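Local coordinates for electron transfer flavoprotein, alpha subunit (Thermotoga maritima, PDB 7KOE) that probably serves as the FAD-binding alpha subunit of an electron transfer flavoprotein complex, helping pass electrons between redox partners, at residues B[214-219]-B[229-234]; B[220-225]-B[314-319]. All coordinates share one frame; numbering follows the deposited sequence.

Contact 1. Residues B[214-219]-B[229-234]; sequences VVVAGG and KKLKEL. With FAD (flavin-adenine dinucleotide), chain J.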
# COMPACT_ATOMS: atom_id res chain seq x y z
N VAL B 214 -2.95 -27.13 43.83
CA VAL B 214 -4.31 -27.35 43.35
C VAL B 214 -5.15 -26.16 43.78
O VAL B 214 -5.16 -25.80 44.96
CB VAL B 214 -4.90 -28.67 43.90
CG1 VAL B 214 -6.41 -28.70 43.73
CG2 VAL B 214 -4.29 -29.86 43.19
N VAL B 215 -5.82 -25.53 42.83
CA VAL B 215 -6.76 -24.46 43.13
C VAL B 215 -8.12 -24.91 42.63
O VAL B 215 -8.34 -25.04 41.42
CB VAL B 215 -6.35 -23.13 42.48
CG1 VAL B 215 -7.43 -22.09 42.69
CG2 VAL B 215 -5.04 -22.65 43.08
N VAL B 216 -9.03 -25.19 43.56
CA VAL B 216 -10.42 -25.48 43.23
C VAL B 216 -11.25 -24.23 43.51
O VAL B 216 -11.32 -23.75 44.64
CB VAL B 216 -10.93 -26.73 43.97
CG1 VAL B 216 -10.55 -26.73 45.44
CG2 VAL B 216 -12.44 -26.85 43.82
N ALA B 217 -11.85 -23.68 42.45
CA ALA B 217 -12.48 -22.38 42.53
C ALA B 217 -13.89 -22.46 41.99
O ALA B 217 -14.23 -23.35 41.21
CB ALA B 217 -11.68 -21.33 41.75
N GLY B 218 -14.72 -21.50 42.40
CA GLY B 218 -16.08 -21.46 41.92
C GLY B 218 -16.71 -20.10 42.10
O GLY B 218 -16.20 -19.25 42.83
N GLY B 219 -17.82 -19.90 41.40
CA GLY B 219 -18.61 -18.70 41.56
C GLY B 219 -19.90 -18.75 40.77
O GLY B 219 -19.89 -19.16 39.61
N LYS B 229 -18.07 -25.05 51.17
CA LYS B 229 -17.54 -26.08 52.05
C LYS B 229 -17.33 -27.38 51.28
O LYS B 229 -16.42 -28.14 51.60
CB LYS B 229 -18.48 -26.30 53.23
CG LYS B 229 -18.40 -25.22 54.29
CD LYS B 229 -19.38 -25.47 55.41
CE LYS B 229 -20.81 -25.27 54.94
NZ LYS B 229 -21.11 -23.83 54.68
N LYS B 230 -18.16 -27.63 50.26
CA LYS B 230 -17.93 -28.77 49.38
C LYS B 230 -16.69 -28.57 48.52
O LYS B 230 -16.03 -29.54 48.15
CB LYS B 230 -19.15 -29.01 48.50
CG LYS B 230 -20.46 -29.05 49.26
CD LYS B 230 -21.65 -28.87 48.34
CE LYS B 230 -22.96 -28.97 49.10
NZ LYS B 230 -23.02 -28.00 50.22
N LEU B 231 -16.37 -27.32 48.18
CA LEU B 231 -15.14 -27.05 47.45
C LEU B 231 -13.92 -27.10 48.35
O LEU B 231 -12.81 -27.39 47.88
CB LEU B 231 -15.20 -25.69 46.76
CG LEU B 231 -16.11 -25.47 45.55
CD1 LEU B 231 -15.61 -24.30 44.75
CD2 LEU B 231 -16.18 -26.68 44.67
N LYS B 232 -14.09 -26.81 49.64
CA LYS B 232 -12.97 -26.89 50.58
C LYS B 232 -12.70 -28.32 51.02
O LYS B 232 -11.59 -28.61 51.47
CB LYS B 232 -13.23 -26.01 51.80
CG LYS B 232 -11.96 -25.48 52.44
CD LYS B 232 -12.27 -24.78 53.75
CE LYS B 232 -11.08 -23.96 54.21
NZ LYS B 232 -9.84 -24.78 54.29
N GLU B 233 -13.70 -29.21 50.92
CA GLU B 233 -13.45 -30.63 51.13
C GLU B 233 -12.53 -31.19 50.07
O GLU B 233 -11.70 -32.05 50.36
CB GLU B 233 -14.77 -31.39 51.14
CG GLU B 233 -15.56 -31.27 52.43
CD GLU B 233 -17.03 -31.62 52.24
OE1 GLU B 233 -17.85 -31.19 53.07
OE2 GLU B 233 -17.35 -32.33 51.27
N LEU B 234 -12.64 -30.70 48.84
CA LEU B 234 -11.74 -31.08 47.77
C LEU B 234 -10.42 -30.31 47.81
O LEU B 234 -9.44 -30.76 47.22
CB LEU B 234 -12.42 -30.85 46.42
CG LEU B 234 -11.91 -31.58 45.18
CD1 LEU B 234 -11.61 -33.02 45.51
CD2 LEU B 234 -12.93 -31.49 44.07
PA FAD J . -21.24 -16.49 35.89
O1A FAD J . -22.65 -16.17 36.18
O2A FAD J . -20.72 -15.82 34.63
O5B FAD J . -21.04 -18.01 35.86
C5B FAD J . -22.11 -18.91 36.18
C4B FAD J . -21.83 -20.25 35.55
O4B FAD J . -22.17 -21.31 36.47
C3B FAD J . -22.60 -20.53 34.26
O3B FAD J . -21.75 -21.14 33.29
C2B FAD J . -23.70 -21.48 34.73
O2B FAD J . -24.12 -22.36 33.70
C1B FAD J . -22.97 -22.25 35.82
N9A FAD J . -23.85 -22.89 36.80
C8A FAD J . -25.09 -22.47 37.20
N7A FAD J . -25.65 -23.24 38.09
C5A FAD J . -24.71 -24.24 38.30
C6A FAD J . -24.70 -25.37 39.14
N6A FAD J . -25.70 -25.70 39.96
N1A FAD J . -23.61 -26.16 39.10
C2A FAD J . -22.60 -25.84 38.29
N3A FAD J . -22.50 -24.80 37.46
C4A FAD J . -23.60 -24.03 37.51
N1 FAD J . -13.86 -12.05 37.55
C2 FAD J . -13.06 -12.87 38.29
O2 FAD J . -13.42 -13.99 38.61
N3 FAD J . -11.81 -12.43 38.68
C4 FAD J . -11.26 -11.22 38.39
O4 FAD J . -10.14 -10.94 38.80
C4X FAD J . -12.12 -10.36 37.62
N5 FAD J . -11.68 -9.20 37.31
C5X FAD J . -12.48 -8.37 36.57
C6 FAD J . -12.00 -7.12 36.23
C7 FAD J . -12.77 -6.24 35.48
C7M FAD J . -12.22 -4.88 35.14
C8 FAD J . -14.05 -6.63 35.06
C8M FAD J . -14.91 -5.71 34.24
C9 FAD J . -14.54 -7.89 35.39
C9A FAD J . -13.76 -8.76 36.14
N10 FAD J . -14.20 -10.05 36.48
C10 FAD J . -13.41 -10.87 37.24
C1' FAD J . -15.55 -10.49 36.11
C2' FAD J . -15.61 -11.33 34.84
O2' FAD J . -15.64 -10.49 33.69
C3' FAD J . -16.89 -12.17 34.88
O3' FAD J . -18.01 -11.29 34.80
C4' FAD J . -17.03 -13.02 36.14
O4' FAD J . -15.87 -13.84 36.30
C5' FAD J . -18.26 -13.90 36.12
O5' FAD J . -18.18 -14.82 37.23
P FAD J . -18.76 -16.28 37.13
O1P FAD J . -18.41 -16.98 38.44
O2P FAD J . -18.33 -16.94 35.91
O3P FAD J . -20.31 -16.04 37.09
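The backbone oxygen of L231 is approached by both methyls of V216. CG1 of V216 is 3.4 Å from O of L231, and CG2 of V216 is 4.1 Å from the same oxygen. The strand gives this oxygen carbon atoms only, so the touch is one of van der Waals packing. At V216, chi1 is 46°, which places CG1 between the backbone N and the carbonyl carbon and CG2 anti to the N. Both branches thereby reach the helix. CG1 also lies near the backbone of L234, while CG2 of V216 meets CD2 of L231 at 3.8 Å. These two side chains pass each other at a slant. The other branch of L231 lies further along the strand, with CD1 3.7 Å from C of A217 and 3.8 Å from N of G218. G218 has no side chain, and CD1 can rest directly on its backbone.

Strand 214-218, helix 227-237 and strand 241-244 form a beta-alpha-beta unit of a Rossmann-like FAD-binding domain. The axes of strand 214-218 and of helix segment 229-234 run nearly antiparallel (169°) and come within 8.4 Å of each other. The strand is bonded through its backbone to G243 on one neighbour and to F273 and C275 on another. Beyond the strand, L231 packs on C275 and V320, and L234 on L323 and L327 of helix 321-331. The touching residues are all buried.

At its C-terminal end the strand leads to the cofactor. O of G219 is 2.9 Å from O1P of FAD, in the diphosphate. A CB on G219 would run into O1P, and the bare glycine backbone lets this phosphate come near the strand end.

Contact 2. Residues B[220-225]-B[314-319]; sequences KGVGGP and GDLHKV. With FAD (flavin-adenine dinucleotide), chain J.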
# COMPACT_ATOMS: atom_id res chain seq x y z
N LYS B 220 -21.02 -18.45 41.43
CA LYS B 220 -22.38 -18.28 40.90
C LYS B 220 -23.00 -19.61 40.45
O LYS B 220 -24.23 -19.71 40.30
CB LYS B 220 -22.38 -17.22 39.78
CG LYS B 220 -23.73 -16.79 39.23
CD LYS B 220 -24.62 -16.22 40.32
CE LYS B 220 -24.08 -14.90 40.83
NZ LYS B 220 -24.23 -13.86 39.79
N GLY B 221 -22.20 -20.67 40.33
CA GLY B 221 -22.76 -22.01 40.29
C GLY B 221 -22.64 -22.67 41.64
O GLY B 221 -23.28 -23.69 41.91
N VAL B 222 -21.82 -22.09 42.51
CA VAL B 222 -21.72 -22.47 43.91
C VAL B 222 -22.81 -21.70 44.65
O VAL B 222 -22.54 -20.64 45.22
CB VAL B 222 -20.32 -22.12 44.45
CG1 VAL B 222 -20.10 -22.73 45.78
CG2 VAL B 222 -19.26 -22.58 43.48
N GLY B 223 -24.03 -22.22 44.63
CA GLY B 223 -25.16 -21.49 45.18
C GLY B 223 -25.10 -21.30 46.68
O GLY B 223 -25.32 -22.24 47.45
N GLY B 224 -24.79 -20.07 47.09
CA GLY B 224 -24.56 -19.77 48.49
C GLY B 224 -23.18 -20.19 48.94
O GLY B 224 -22.41 -20.81 48.19
N PRO B 225 -22.82 -19.85 50.18
CA PRO B 225 -21.55 -20.33 50.74
C PRO B 225 -21.61 -21.75 51.26
O PRO B 225 -20.59 -22.25 51.77
CB PRO B 225 -21.26 -19.34 51.86
CG PRO B 225 -22.60 -18.90 52.31
CD PRO B 225 -23.50 -18.93 51.10
N GLY B 314 -22.57 -30.76 34.21
CA GLY B 314 -23.39 -31.33 35.26
C GLY B 314 -23.43 -30.40 36.46
O GLY B 314 -22.73 -29.39 36.50
N ASP B 315 -24.26 -30.78 37.43
CA ASP B 315 -24.43 -30.00 38.65
C ASP B 315 -23.15 -30.03 39.48
O ASP B 315 -22.28 -30.88 39.30
CB ASP B 315 -25.61 -30.55 39.46
CG ASP B 315 -26.19 -29.53 40.41
OD1 ASP B 315 -25.51 -29.15 41.38
OD2 ASP B 315 -27.35 -29.10 40.19
N LEU B 316 -23.04 -29.07 40.39
CA LEU B 316 -21.83 -28.94 41.20
C LEU B 316 -21.98 -29.58 42.57
O LEU B 316 -21.01 -30.13 43.10
CB LEU B 316 -21.45 -27.48 41.36
CG LEU B 316 -19.96 -27.35 41.57
CD1 LEU B 316 -19.28 -27.58 40.25
CD2 LEU B 316 -19.62 -26.00 42.13
N HIS B 317 -23.16 -29.50 43.16
CA HIS B 317 -23.42 -30.13 44.45
C HIS B 317 -23.68 -31.62 44.32
O HIS B 317 -23.84 -32.29 45.35
CB HIS B 317 -24.60 -29.44 45.13
CG HIS B 317 -24.59 -27.95 45.00
ND1 HIS B 317 -25.17 -27.29 43.94
CD2 HIS B 317 -24.05 -26.99 45.79
CE1 HIS B 317 -24.99 -25.99 44.09
NE2 HIS B 317 -24.32 -25.78 45.20
N LYS B 318 -23.71 -32.15 43.10
CA LYS B 318 -23.89 -33.57 42.86
C LYS B 318 -22.69 -34.21 42.18
O LYS B 318 -22.74 -35.41 41.87
CB LYS B 318 -25.14 -33.80 42.01
CG LYS B 318 -26.43 -33.34 42.67
CD LYS B 318 -27.64 -33.98 42.03
CE LYS B 318 -27.95 -33.36 40.67
NZ LYS B 318 -28.76 -32.12 40.79
N VAL B 319 -21.61 -33.46 41.94
CA VAL B 319 -20.40 -33.98 41.32
C VAL B 319 -19.18 -33.77 42.21
O VAL B 319 -18.43 -34.71 42.48
CB VAL B 319 -20.17 -33.37 39.92
CG1 VAL B 319 -18.73 -33.55 39.45
CG2 VAL B 319 -21.12 -33.99 38.91
PA FAD J . -21.24 -16.49 35.89
O1A FAD J . -22.65 -16.17 36.18
O2A FAD J . -20.72 -15.82 34.63
O5B FAD J . -21.04 -18.01 35.86
C5B FAD J . -22.11 -18.91 36.18
C4B FAD J . -21.83 -20.25 35.55
O4B FAD J . -22.17 -21.31 36.47
C3B FAD J . -22.60 -20.53 34.26
O3B FAD J . -21.75 -21.14 33.29
C2B FAD J . -23.70 -21.48 34.73
O2B FAD J . -24.12 -22.36 33.70
C1B FAD J . -22.97 -22.25 35.82
N9A FAD J . -23.85 -22.89 36.80
C8A FAD J . -25.09 -22.47 37.20
N7A FAD J . -25.65 -23.24 38.09
C5A FAD J . -24.71 -24.24 38.30
C6A FAD J . -24.70 -25.37 39.14
N6A FAD J . -25.70 -25.70 39.96
N1A FAD J . -23.61 -26.16 39.10
C2A FAD J . -22.60 -25.84 38.29
N3A FAD J . -22.50 -24.80 37.46
C4A FAD J . -23.60 -24.03 37.51
N1 FAD J . -13.86 -12.05 37.55
C2 FAD J . -13.06 -12.87 38.29
O2 FAD J . -13.42 -13.99 38.61
N3 FAD J . -11.81 -12.43 38.68
C4 FAD J . -11.26 -11.22 38.39
O4 FAD J . -10.14 -10.94 38.80
C4X FAD J . -12.12 -10.36 37.62
N5 FAD J . -11.68 -9.20 37.31
C5X FAD J . -12.48 -8.37 36.57
C6 FAD J . -12.00 -7.12 36.23
C7 FAD J . -12.77 -6.24 35.48
C7M FAD J . -12.22 -4.88 35.14
C8 FAD J . -14.05 -6.63 35.06
C8M FAD J . -14.91 -5.71 34.24
C9 FAD J . -14.54 -7.89 35.39
C9A FAD J . -13.76 -8.76 36.14
N10 FAD J . -14.20 -10.05 36.48
C10 FAD J . -13.41 -10.87 37.24
C1' FAD J . -15.55 -10.49 36.11
C2' FAD J . -15.61 -11.33 34.84
O2' FAD J . -15.64 -10.49 33.69
C3' FAD J . -16.89 -12.17 34.88
O3' FAD J . -18.01 -11.29 34.80
C4' FAD J . -17.03 -13.02 36.14
O4' FAD J . -15.87 -13.84 36.30
C5' FAD J . -18.26 -13.90 36.12
O5' FAD J . -18.18 -14.82 37.23
P FAD J . -18.76 -16.28 37.13
O1P FAD J . -18.41 -16.98 38.44
O2P FAD J . -18.33 -16.94 35.91
O3P FAD J . -20.31 -16.04 37.09
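Two loops that follow the C-terminal ends of parallel strands 214-218 and 310-312 meet beside the adenine of FAD, where V222 and G223 touch L316 and H317. CG2 of V222 packs on CD2 of L316 at 3.7 Å. The H317 ring presents its edge to the other loop. NE2 of H317 lies 3.6 Å from N of G223, which sits in the ring plane. CE1 of H317 is equally near O of G221, but this oxygen approaches the ring obliquely. V222 is the centre of an inverse gamma turn, closed by a weak bond from N of G223 to O of G221.

Both loops help form the adenine end of the FAD pocket in this Rossmann-like domain. N of L316 is 3.2 Å from N1A of FAD, and O of G221 is 3.5 Å from C6A of FAD. A side chain on G221 would collide with the adenine. K220 lies by the diphosphate, while its NZ forms a salt bridge with E55 of the neighbouring ferredoxin-like protein chain.

D315 holds its own loop in shape. With CG anti to the backbone N (chi1 -157°), OD1 turns back to make an Asx turn. OD1 of D315 accepts from N of H317 at 3.0 Å through its anti lone pair. Its syn lone pair takes ND1 of H317 at 3.2 Å, with OD1 lying 21° out of the ring plane. An alanine here removes the acceptor that H317 uses for its ring and its backbone, and the imidazole would probably be freer to turn away from G223. OD2 of D315 forms a weak salt bridge with NZ of K318.

From the N terminus, the chain first builds the seven-stranded sheet; later, strand 214-218 passes into the loop 220-225 and then helix 227-237. Contact 1 closes this short excursion by laying 229-234 back on the strand, with nine residues between its segments. Contact 2 closes a much longer one: 88 residues, including strands 241-244, 271-275 and 293-296, separate the loop 220-225 from 314-319. The two contacts cross, because 220-225 lies between the segments of contact 1 while its partner 314-319 lies beyond both. They also touch: CG2 of V222 packs near CD1 of L231, and K230 lies against H317. Together they tie strand 214-218 and helix 227-237 to the loop after strand 310-312, beside one FAD.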